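Local coordinates for protein putative chorismate mutase (Yersinia pestis biovar Microtus str. 91001, PDB 2GBB) that catalyses the Claisen rearrangement of chorismate to prephenate as a secreted, all-helical chorismate mutase, at residues 43-48 with 56-61; 109-114 with 151-156. One frame throughout, in Å; residues are numbered along the deposited sequence.

Starting from the N terminus, the chain reaches helix 34-50, turns, and comes back as helix 55-82; interaction 1 closes that short hairpin, with only seven residues between its segments. Helix 93-117 comes next, and interaction 2 closes a much longer loop, bringing the C-terminal tail 151-156 back onto it after 36 intervening residues. The two follow in series, neither nesting nor crossing, yet their centres lie about 10 Å apart. They meet where the tail passes the start of helix 55-82: Ser57 OG is 3.0 Å from Lys154 N in a probable hydrogen bond, and Ile58 CD1 packs 3.7 Å from Val153 CG1. Together they tie three helices and the tail into one end of the bundle.

Interaction 1. Residues 43-48 with 56-61; sequences SAMAQA and ESIKPL
A helical hairpin brings Ile58, near the start of helix 55-82, against Ala44 and Ala48 on the last turns of helix 34-50. The two alanines sit one turn apart, both with CB directed at the partner helix, and Ile58 lies across them with its two branches divided: CG1 is 3.7 Å from Ala48 CB, while CG2 reaches to 4.3 Å from Ala44 CB. The short segments run at 137° to each other with axes 8.8 Å apart at closest approach, consistent with the two alanines facing the interface. Both segments belong to the chorismate mutase type II family region of the all-helical fold. On the more open flank selenomethionine Met45 stretches across. Its CG stands anti to the carbonyl carbon (chi1 -72°) and passes 4.2 Å from Ile58 CG2; the chain then bends at chi3, 47°, and runs alongside Glu56. There CE lies 4.1 Å from Glu56 OE1, a doubtful contact, since the glutamate has two conformers and this holds for one of them. SE brushes Lys59 CB at 4.4 Å. Behind Ile58, Leu108 of helix 93-117 and Val153 of the C-terminal tail continue the apolar layer.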
ATOM      1  N   SER A  43      -0.585 -15.388  20.461  1.00 27.77           N
ATOM      2  CA  SER A  43      -1.047 -16.770  20.143  1.00 28.58           C
ATOM      3  C   SER A  43       0.052 -17.663  19.560  1.00 27.77           C
ATOM      4  O   SER A  43       0.190 -18.838  19.937  1.00 27.07           O
ATOM      5  CB  SER A  43      -2.152 -16.727  19.114  1.00 28.46           C
ATOM      6  OG  SER A  43      -3.238 -16.114  19.746  1.00 36.56           O
ATOM      7  N   ALA A  44       0.806 -17.119  18.611  1.00 26.77           N
ATOM      8  CA  ALA A  44       1.920 -17.869  18.047  1.00 27.23           C
ATOM      9  C   ALA A  44       2.891 -18.253  19.152  1.00 27.91           C
ATOM     10  O   ALA A  44       3.288 -19.409  19.239  1.00 27.41           O
ATOM     11  CB  ALA A  44       2.619 -17.105  16.919  1.00 26.69           C
HETATM   12  N   MSE A  45       3.266 -17.308  20.013  1.00 29.05           N
HETATM   13  CA  MSE A  45       4.175 -17.614  21.121  1.00 33.29           C
HETATM   14  C   MSE A  45       3.633 -18.677  22.097  1.00 32.45           C
HETATM   15  O   MSE A  45       4.391 -19.499  22.602  1.00 31.82           O
HETATM   16  CB  MSE A  45       4.624 -16.349  21.866  1.00 31.75           C
HETATM   17  CG  MSE A  45       5.610 -15.494  21.050  1.00 35.68           C
HETATM   18 SE   MSE A  45       6.129 -13.903  22.055  0.60 42.66          SE
HETATM   19  CE  MSE A  45       6.529 -14.796  23.836  1.00 39.21           C
ATOM     20  N   ALA A  46       2.331 -18.666  22.354  1.00 32.23           N
ATOM     21  CA  ALA A  46       1.746 -19.686  23.189  1.00 33.43           C
ATOM     22  C   ALA A  46       1.736 -21.054  22.466  1.00 35.07           C
ATOM     23  O   ALA A  46       1.971 -22.050  23.091  1.00 36.85           O
ATOM     24  CB  ALA A  46       0.346 -19.268  23.625  1.00 32.29           C
ATOM     25  N   GLN A  47       1.462 -21.110  21.168  1.00 35.79           N
ATOM     26  CA  GLN A  47       1.543 -22.365  20.415  1.00 37.37           C
ATOM     27  C   GLN A  47       2.958 -22.936  20.392  1.00 38.53           C
ATOM     28  O   GLN A  47       3.174 -24.107  20.731  1.00 39.12           O
ATOM     29  CB  GLN A  47       1.032 -22.197  18.992  1.00 37.35           C
ATOM     30  CG  GLN A  47      -0.450 -22.064  18.898  1.00 40.82           C
ATOM     31  CD  GLN A  47      -0.948 -21.841  17.506  1.00 44.27           C
ATOM     32  OE1 GLN A  47      -1.900 -22.487  17.095  1.00 48.36           O
ATOM     33  NE2 GLN A  47      -0.328 -20.906  16.760  1.00 47.56           N
ATOM     34  N   ALA A  48       3.920 -22.112  19.991  1.00 39.55           N
ATOM     35  CA  ALA A  48       5.347 -22.443  20.111  1.00 41.64           C
ATOM     36  C   ALA A  48       5.727 -23.166  21.447  1.00 42.57           C
ATOM     37  O   ALA A  48       6.399 -24.200  21.440  1.00 43.35           O
ATOM     38  CB  ALA A  48       6.215 -21.168  19.859  1.00 41.54           C
ATOM     39  N   GLU A  56      10.104 -16.903  22.607  1.00 32.12           N
ATOM     40  CA  GLU A  56      10.741 -15.665  22.146  1.00 32.38           C
ATOM     41  C   GLU A  56      11.476 -15.809  20.761  1.00 32.01           C
ATOM     42  O   GLU A  56      11.472 -14.870  19.942  1.00 30.61           O
ATOM     43  CB  GLU A  56      11.715 -15.147  23.212  0.70 33.00           C
ATOM     44  CG  GLU A  56      12.057 -13.675  23.105  0.70 37.72           C
ATOM     45  CD  GLU A  56      11.266 -12.803  24.075  0.70 45.28           C
ATOM     46  OE1 GLU A  56      10.017 -12.735  23.938  0.70 45.89           O
ATOM     47  OE2 GLU A  56      11.902 -12.175  24.971  0.70 48.54           O
ATOM     48  N   SER A  57      12.042 -16.998  20.470  1.00 30.99           N
ATOM     49  CA  SER A  57      12.708 -17.263  19.157  1.00 30.59           C
ATOM     50  C   SER A  57      11.761 -17.244  17.935  1.00 30.46           C
ATOM     51  O   SER A  57      12.218 -17.138  16.793  1.00 30.81           O
ATOM     52  CB  SER A  57      13.465 -18.595  19.164  1.00 29.79           C
ATOM     53  OG  SER A  57      12.612 -19.695  18.866  1.00 27.09           O
ATOM     54  N   ILE A  58      10.463 -17.365  18.203  1.00 29.13           N
ATOM     55  CA  ILE A  58       9.385 -17.345  17.213  1.00 29.55           C
ATOM     56  C   ILE A  58       8.911 -15.931  16.770  1.00 27.88           C
ATOM     57  O   ILE A  58       8.448 -15.722  15.632  1.00 26.46           O
ATOM     58  CB  ILE A  58       8.211 -18.169  17.810  1.00 30.77           C
ATOM     59  CG1 ILE A  58       8.337 -19.596  17.292  1.00 34.60           C
ATOM     60  CG2 ILE A  58       6.811 -17.548  17.552  1.00 31.87           C
ATOM     61  CD1 ILE A  58       8.248 -19.667  15.744  1.00 41.26           C
ATOM     62  N   LYS A  59       9.056 -14.967  17.665  1.00 25.47           N
ATOM     63  CA  LYS A  59       8.534 -13.623  17.403  1.00 25.38           C
ATOM     64  C   LYS A  59       9.069 -12.906  16.168  1.00 23.93           C
ATOM     65  O   LYS A  59       8.268 -12.288  15.465  1.00 24.26           O
ATOM     66  CB  LYS A  59       8.635 -12.719  18.641  1.00 25.10           C
ATOM     67  CG  LYS A  59       8.095 -11.324  18.375  1.00 23.12           C
ATOM     68  CD  LYS A  59       7.952 -10.546  19.666  1.00 27.54           C
ATOM     69  CE  LYS A  59       7.334  -9.139  19.357  1.00 27.35           C
ATOM     70  NZ  LYS A  59       7.190  -8.515  20.739  1.00 30.93           N
ATOM     71  N   PRO A  60      10.404 -12.986  15.896  1.00 23.64           N
ATOM     72  CA  PRO A  60      10.912 -12.394  14.682  1.00 23.76           C
ATOM     73  C   PRO A  60      10.231 -12.935  13.420  1.00 23.82           C
ATOM     74  O   PRO A  60       9.867 -12.170  12.538  1.00 22.55           O
ATOM     75  CB  PRO A  60      12.422 -12.723  14.765  1.00 24.24           C
ATOM     76  CG  PRO A  60      12.672 -12.654  16.232  1.00 23.24           C
ATOM     77  CD  PRO A  60      11.535 -13.532  16.680  1.00 23.05           C
ATOM     78  N   LEU A  61      10.002 -14.239  13.377  1.00 24.41           N
ATOM     79  CA  LEU A  61       9.284 -14.881  12.274  1.00 24.03           C
ATOM     80  C   LEU A  61       7.850 -14.378  12.182  1.00 22.76           C
ATOM     81  O   LEU A  61       7.378 -14.090  11.108  1.00 21.77           O
ATOM     82  CB  LEU A  61       9.200 -16.382  12.489  1.00 24.65           C
ATOM     83  CG  LEU A  61       9.158 -17.323  11.288  1.00 27.46           C
ATOM     84  CD1 LEU A  61       8.309 -18.543  11.631  1.00 26.01           C
ATOM     85  CD2 LEU A  61       8.865 -16.712   9.907  1.00 28.49           C
TER

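Interaction 2. Residues 109-114 with 151-156; sequences EQIAEE and NQVKLK
Ile111 and Val153, and after them Ala112 and Leu155, pair the helical segment 109-114 with an irregular C-terminal tail, their CA atoms 8.0 and 6.9 Å apart respectively. Ile111 meets Val153 through single methyl branches: Ile111 CG2 is 3.7 Å from Val153 CG1, and the two side chains cross at about a right angle. Val153 CG1 is carried anti to its own backbone nitrogen (chi1 180°), which directs this methyl onto the isoleucine branch. The same methyl also meets Ile58, and the valine touches Leu61 as well, so the tail that follows helix 140-150 packs against both helix 55-82 and helix 93-117 of the all-helical chorismate mutase. Further along, Leu155 bends back and sets CD2 4.1 Å from the carbonyl oxygen of Ala112, a contact with the backbone; it also touches Leu115 and Lys116. Backbone hydrogen bonds of Lys154 with Asn54 and of Lys156 with Gly52 fix the tail's course along the hairpin. Within the helix, Gln110 NE2 donates to Glu114 OE2 over 3.1 Å, with the acceptor near the amide plane and using its anti lone pair. The same carboxylate accepts from the backbone nitrogens of Gly4 and Gln5, OE1 from the first and OE2 from the second, so OE2 takes two bonds. Between 109-114 and 151-156 themselves there is apolar burial without hydrogen bonds, so shape fit rather than directional bonding joins these two segments.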
ATOM      1  N   GLU A 109       4.174 -26.170  13.808  1.00 28.62           N
ATOM      2  CA  GLU A 109       4.264 -27.626  13.926  1.00 30.90           C
ATOM      3  C   GLU A 109       5.313 -28.171  12.962  1.00 31.05           C
ATOM      4  O   GLU A 109       6.136 -29.002  13.348  1.00 32.38           O
ATOM      5  CB  GLU A 109       2.918 -28.309  13.640  1.00 29.08           C
ATOM      6  CG  GLU A 109       1.887 -27.993  14.678  1.00 33.11           C
ATOM      7  CD  GLU A 109       0.516 -28.583  14.365  1.00 34.94           C
ATOM      8  OE1 GLU A 109       0.061 -28.593  13.206  1.00 34.79           O
ATOM      9  OE2 GLU A 109      -0.132 -29.035  15.305  1.00 40.11           O
ATOM     10  N   GLN A 110       5.307 -27.683  11.723  1.00 31.12           N
ATOM     11  CA  GLN A 110       6.263 -28.150  10.742  1.00 30.17           C
ATOM     12  C   GLN A 110       7.708 -27.768  11.072  1.00 30.70           C
ATOM     13  O   GLN A 110       8.651 -28.576  10.883  1.00 30.11           O
ATOM     14  CB  GLN A 110       5.876 -27.618   9.363  1.00 31.02           C
ATOM     15  CG  GLN A 110       6.618 -28.273   8.191  1.00 32.53           C
ATOM     16  CD  GLN A 110       6.546 -29.798   8.207  1.00 36.11           C
ATOM     17  OE1 GLN A 110       5.484 -30.376   8.388  1.00 38.79           O
ATOM     18  NE2 GLN A 110       7.683 -30.442   8.014  1.00 36.05           N
ATOM     19  N   ILE A 111       7.907 -26.527  11.497  1.00 29.68           N
ATOM     20  CA  ILE A 111       9.231 -26.086  11.950  1.00 30.21           C
ATOM     21  C   ILE A 111       9.761 -26.913  13.141  1.00 31.26           C
ATOM     22  O   ILE A 111      10.940 -27.304  13.156  1.00 30.53           O
ATOM     23  CB  ILE A 111       9.250 -24.571  12.313  1.00 29.72           C
ATOM     24  CG1 ILE A 111       9.240 -23.714  11.033  1.00 29.03           C
ATOM     25  CG2 ILE A 111      10.504 -24.238  13.111  1.00 28.25           C
ATOM     26  CD1 ILE A 111       8.967 -22.178  11.279  1.00 29.68           C
ATOM     27  N   ALA A 112       8.903 -27.166  14.127  1.00 32.21           N
ATOM     28  CA  ALA A 112       9.291 -27.948  15.303  1.00 33.85           C
ATOM     29  C   ALA A 112       9.713 -29.349  14.859  1.00 35.50           C
ATOM     30  O   ALA A 112      10.810 -29.788  15.163  1.00 35.52           O
ATOM     31  CB  ALA A 112       8.129 -28.037  16.316  1.00 33.43           C
ATOM     32  N   GLU A 113       8.837 -30.042  14.133  1.00 36.80           N
ATOM     33  CA  GLU A 113       9.179 -31.335  13.537  1.00 38.63           C
ATOM     34  C   GLU A 113      10.565 -31.294  12.830  1.00 38.45           C
ATOM     35  O   GLU A 113      11.483 -32.083  13.159  1.00 38.57           O
ATOM     36  CB  GLU A 113       8.058 -31.782  12.583  1.00 39.09           C
ATOM     37  CG  GLU A 113       8.094 -33.278  12.170  1.00 44.96           C
ATOM     38  CD  GLU A 113       8.578 -33.502  10.705  1.00 51.76           C
ATOM     39  OE1 GLU A 113       9.603 -32.906  10.305  1.00 53.08           O
ATOM     40  OE2 GLU A 113       7.931 -34.294   9.954  1.00 55.87           O
ATOM     41  N   GLU A 114      10.738 -30.365  11.895  1.00 38.15           N
ATOM     42  CA  GLU A 114      11.974 -30.304  11.127  1.00 38.52           C
ATOM     43  C   GLU A 114      13.212 -30.093  11.975  1.00 38.23           C
ATOM     44  O   GLU A 114      14.261 -30.680  11.724  1.00 37.47           O
ATOM     45  CB  GLU A 114      11.882 -29.236  10.034  1.00 38.54           C
ATOM     46  CG  GLU A 114      10.819 -29.607   8.977  1.00 41.72           C
ATOM     47  CD  GLU A 114      11.030 -28.934   7.634  1.00 45.82           C
ATOM     48  OE1 GLU A 114      12.158 -28.462   7.359  1.00 48.96           O
ATOM     49  OE2 GLU A 114      10.065 -28.874   6.846  1.00 47.46           O
ATOM     50  N   ASN A 151      15.087 -19.067  10.175  1.00 31.06           N
ATOM     51  CA  ASN A 151      16.322 -19.689  10.654  1.00 32.95           C
ATOM     52  C   ASN A 151      16.723 -19.318  12.064  1.00 32.99           C
ATOM     53  O   ASN A 151      17.641 -19.936  12.644  1.00 32.74           O
ATOM     54  CB  ASN A 151      17.471 -19.397   9.666  1.00 34.57           C
ATOM     55  CG  ASN A 151      17.372 -20.269   8.409  1.00 37.49           C
ATOM     56  OD1 ASN A 151      17.069 -21.459   8.503  1.00 42.22           O
ATOM     57  ND2 ASN A 151      17.595 -19.681   7.245  1.00 41.59           N
ATOM     58  N   GLN A 152      16.031 -18.319  12.617  1.00 32.61           N
ATOM     59  CA  GLN A 152      16.252 -17.882  14.008  1.00 32.56           C
ATOM     60  C   GLN A 152      15.398 -18.693  14.979  1.00 31.59           C
ATOM     61  O   GLN A 152      15.664 -18.677  16.185  1.00 32.01           O
ATOM     62  CB  GLN A 152      15.959 -16.375  14.177  1.00 32.79           C
ATOM     63  CG  GLN A 152      16.936 -15.441  13.432  1.00 36.27           C
ATOM     64  CD  GLN A 152      18.361 -15.674  13.829  1.00 41.16           C
ATOM     65  OE1 GLN A 152      19.244 -15.856  12.972  1.00 43.88           O
ATOM     66  NE2 GLN A 152      18.612 -15.698  15.134  1.00 39.61           N
ATOM     67  N   VAL A 153      14.404 -19.424  14.466  1.00 29.33           N
ATOM     68  CA  VAL A 153      13.540 -20.210  15.342  1.00 29.02           C
ATOM     69  C   VAL A 153      14.276 -21.444  15.912  1.00 30.20           C
ATOM     70  O   VAL A 153      14.834 -22.237  15.150  1.00 30.02           O
ATOM     71  CB  VAL A 153      12.261 -20.734  14.610  1.00 27.46           C
ATOM     72  CG1 VAL A 153      11.389 -21.555  15.572  1.00 26.83           C
ATOM     73  CG2 VAL A 153      11.473 -19.605  13.930  1.00 26.42           C
ATOM     74  N   LYS A 154      14.213 -21.640  17.229  1.00 30.99           N
ATOM     75  CA  LYS A 154      14.947 -22.753  17.898  1.00 32.13           C
ATOM     76  C   LYS A 154      14.000 -23.567  18.743  1.00 31.72           C
ATOM     77  O   LYS A 154      12.994 -23.065  19.238  1.00 30.88           O
ATOM     78  CB  LYS A 154      16.067 -22.219  18.827  1.00 32.83           C
ATOM     79  CG  LYS A 154      16.976 -21.076  18.298  1.00 35.81           C
ATOM     80  CD  LYS A 154      17.947 -21.548  17.219  1.00 38.47           C
ATOM     81  CE  LYS A 154      18.715 -20.371  16.623  1.00 38.92           C
ATOM     82  NZ  LYS A 154      19.189 -20.671  15.228  1.00 42.67           N
ATOM     83  N   LEU A 155      14.367 -24.814  18.974  1.00 32.72           N
ATOM     84  CA  LEU A 155      13.758 -25.637  20.008  1.00 34.29           C
ATOM     85  C   LEU A 155      14.058 -25.137  21.417  1.00 37.11           C
ATOM     86  O   LEU A 155      15.042 -24.426  21.638  1.00 37.17           O
ATOM     87  CB  LEU A 155      14.292 -27.059  19.900  1.00 34.46           C
ATOM     88  CG  LEU A 155      13.965 -27.812  18.610  1.00 33.24           C
ATOM     89  CD1 LEU A 155      15.017 -28.932  18.473  1.00 33.26           C
ATOM     90  CD2 LEU A 155      12.519 -28.374  18.621  1.00 31.35           C
ATOM     91  N   LYS A 156      13.190 -25.502  22.347  1.00 40.93           N
ATOM     92  CA  LYS A 156      13.395 -25.342  23.802  1.00 45.52           C
ATOM     93  C   LYS A 156      12.124 -25.616  24.576  1.00 47.17           C
ATOM     94  O   LYS A 156      12.154 -26.049  25.733  1.00 49.47           O
ATOM     95  CB  LYS A 156      13.953 -23.975  24.203  1.00 46.56           C
ATOM     96  CG  LYS A 156      15.377 -24.043  24.895  1.00 49.34           C
ATOM     97  CD  LYS A 156      15.311 -24.403  26.393  1.00 51.12           C
ATOM     98  CE  LYS A 156      15.538 -25.915  26.665  1.00 55.24           C
ATOM     99  NZ  LYS A 156      16.968 -26.429  26.462  1.00 54.77           N
ATOM    100  OXT LYS A 156      11.022 -25.413  24.078  1.00 49.04           O
TER